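PDB 3TEV: glycosyl hyrolase, family 3, which probably hydrolyses O-glycosidic bonds, as a family 3 glycoside hydrolase. Local coordinates for residues R156-G161 against F212-P217. Sequence-based numbering, arbitrary orientation. Where two conformers were deposited one is given.
Sequences RVTRHG and FRALLP
Gly161 N donates to Val157 O over 2.7 Å, a bond of the regular helical run, and Gly161 lies on the face of that helix where Leu215 arrives. Leu215 CD1 lies 3.7 Å from Gly161 C, against bare main chain. A beta carbon at Gly161 would point toward Leu215 and stand only 2.9 Å from that methyl, so the hydrogen-only residue suits this close approach. Leu215 carries its CG anti to its own carbonyl carbon (chi1 -60°), and the extended branch brings CD1 to 3.7 Å from Thr158 O as well. The other methyl, CD2, meets Thr158 CG2 at 3.9 Å. Threonine suits this place because it divides its labour: OG1, beside its backbone N, hydrogen-bonds Ala154 O one turn earlier, while CG2, anti to that N, presents a nonpolar surface to helix 210-215, where Pro211 is a further neighbour. The same methyl touches Ala214 CB at 3.9 Å; Ala214 is exposed, and its single methyl, pointing toward segment 156-161, is enough at this solvent-facing margin. Leu215 also packs on Arg162 and Leu165, farther along helix 154-169. With alanine in place of Leu215, a gap would probably open beside Gly161 and the Thr158 carbonyl, and the Thr158 methyl would lose its contact with CD2. The contact thus joins helices that precede and follow strand 174-180, side-by-side helix packing in the TIM-barrel fold of family 3 glycoside hydrolases.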
loop_
_atom_site.group_PDB
_atom_site.type_symbol
_atom_site.label_atom_id
_atom_site.label_comp_id
_atom_site.label_asym_id
_atom_site.label_seq_id
_atom_site.Cartn_x
_atom_site.Cartn_y
_atom_site.Cartn_z
ATOM N N ARG A 156 16.980 -13.810 4.266
ATOM C CA ARG A 156 15.879 -14.387 5.049
ATOM C C ARG A 156 14.550 -13.692 4.760
ATOM O O ARG A 156 13.498 -14.334 4.675
ATOM C CB ARG A 156 16.174 -14.314 6.550
ATOM C CG ARG A 156 15.225 -15.137 7.437
ATOM C CD ARG A 156 15.536 -16.620 7.353
ATOM N NE ARG A 156 16.914 -16.883 7.756
ATOM C CZ ARG A 156 17.271 -17.495 8.881
ATOM N NH1 ARG A 156 16.357 -17.948 9.735
ATOM N NH2 ARG A 156 18.556 -17.659 9.140
ATOM N N VAL A 157 14.594 -12.377 4.613
ATOM C CA VAL A 157 13.381 -11.621 4.309
ATOM C C VAL A 157 12.888 -11.963 2.901
ATOM O O VAL A 157 11.696 -12.195 2.702
ATOM C CB VAL A 157 13.597 -10.114 4.539
ATOM C CG1 VAL A 157 12.450 -9.250 3.911
ATOM C CG2 VAL A 157 13.753 -9.858 6.057
ATOM N N THR A 158 13.813 -12.032 1.945
ATOM C CA THR A 158 13.488 -12.425 0.568
ATOM C C THR A 158 12.796 -13.790 0.500
ATOM O O THR A 158 11.774 -13.937 -0.171
ATOM C CB THR A 158 14.759 -12.440 -0.310
ATOM O OG1 THR A 158 15.281 -11.112 -0.396
ATOM C CG2 THR A 158 14.458 -12.959 -1.717
ATOM N N ARG A 159 13.340 -14.786 1.193
ATOM C CA ARG A 159 12.786 -16.139 1.131
ATOM C C ARG A 159 11.373 -16.244 1.728
ATOM O O ARG A 159 10.497 -16.892 1.142
ATOM C CB ARG A 159 13.747 -17.186 1.750
ATOM C CG ARG A 159 14.731 -17.782 0.731
ATOM C CD ARG A 159 15.708 -18.804 1.336
ATOM N NE ARG A 159 15.047 -20.020 1.815
ATOM C CZ ARG A 159 14.615 -20.179 3.102
ATOM N NH1 ARG A 159 14.784 -19.192 4.032
ATOM N NH2 ARG A 159 14.032 -21.322 3.455
ATOM N N HIS A 160 11.143 -15.609 2.877
ATOM C CA HIS A 160 9.808 -15.655 3.465
ATOM C C HIS A 160 8.835 -14.669 2.822
ATOM O O HIS A 160 7.629 -14.940 2.750
ATOM C CB HIS A 160 9.883 -15.543 4.980
ATOM C CG HIS A 160 10.499 -16.745 5.606
ATOM N ND1 HIS A 160 9.796 -17.913 5.802
ATOM C CD2 HIS A 160 11.769 -16.996 6.005
ATOM C CE1 HIS A 160 10.598 -18.821 6.336
ATOM N NE2 HIS A 160 11.801 -18.289 6.466
ATOM N N GLY A 161 9.364 -13.552 2.319
ATOM C CA GLY A 161 8.559 -12.610 1.540
ATOM C C GLY A 161 7.963 -13.285 0.315
ATOM O O GLY A 161 6.793 -13.090 0.001
ATOM N N PHE A 212 12.893 -6.226 -2.212
ATOM C CA PHE A 212 11.952 -5.682 -3.186
ATOM C C PHE A 212 12.459 -5.957 -4.582
ATOM O O PHE A 212 11.689 -6.349 -5.463
ATOM C CB PHE A 212 11.798 -4.172 -3.040
ATOM C CG PHE A 212 11.163 -3.743 -1.754
ATOM C CD1 PHE A 212 9.768 -3.721 -1.612
ATOM C CD2 PHE A 212 11.954 -3.316 -0.691
ATOM C CE1 PHE A 212 9.175 -3.311 -0.409
ATOM C CE2 PHE A 212 11.378 -2.906 0.509
ATOM C CZ PHE A 212 9.986 -2.902 0.655
ATOM N N ARG A 213 13.754 -5.746 -4.791
ATOM C CA ARG A 213 14.330 -5.971 -6.104
ATOM C C ARG A 213 14.195 -7.442 -6.487
ATOM O O ARG A 213 13.774 -7.751 -7.599
ATOM C CB ARG A 213 15.787 -5.494 -6.165
ATOM C CG ARG A 213 16.441 -5.564 -7.560
ATOM C CD ARG A 213 17.624 -4.580 -7.623
ATOM N NE ARG A 213 18.677 -4.916 -8.593
ATOM C CZ ARG A 213 19.553 -4.037 -9.106
ATOM N NH1 ARG A 213 19.510 -2.741 -8.769
ATOM N NH2 ARG A 213 20.479 -4.451 -9.969
ATOM N N ALA A 214 14.518 -8.338 -5.565
ATOM C CA ALA A 214 14.443 -9.779 -5.842
ATOM C C ALA A 214 13.012 -10.269 -6.089
ATOM O O ALA A 214 12.796 -11.229 -6.823
ATOM C CB ALA A 214 15.106 -10.584 -4.716
ATOM N N LEU A 215 12.038 -9.578 -5.505
ATOM C CA LEU A 215 10.653 -10.068 -5.515
ATOM C C LEU A 215 9.708 -9.340 -6.478
ATOM O O LEU A 215 8.509 -9.613 -6.497
ATOM C CB LEU A 215 10.080 -10.102 -4.082
ATOM C CG LEU A 215 10.818 -11.007 -3.057
ATOM C CD1 LEU A 215 10.112 -11.036 -1.695
ATOM C CD2 LEU A 215 11.057 -12.444 -3.558
ATOM N N LEU A 216 10.245 -8.419 -7.276
ATOM C CA LEU A 216 9.421 -7.606 -8.192
ATOM C C LEU A 216 8.454 -8.357 -9.096
ATOM O O LEU A 216 7.277 -8.001 -9.140
ATOM C CB LEU A 216 10.288 -6.732 -9.086
ATOM C CG LEU A 216 10.779 -5.396 -8.575
ATOM C CD1 LEU A 216 11.346 -4.675 -9.784
ATOM C CD2 LEU A 216 9.664 -4.593 -7.897
ATOM N N PRO A 217 8.941 -9.383 -9.831
ATOM C CA PRO A 217 7.994 -10.061 -10.737
ATOM C C PRO A 217 6.834 -10.778 -10.015
ATOM O O PRO A 217 5.850 -11.131 -10.664
ATOM C CB PRO A 217 8.866 -11.078 -11.514
ATOM C CG PRO A 217 10.304 -10.819 -11.107
ATOM C CD PRO A 217 10.271 -10.031 -9.814
#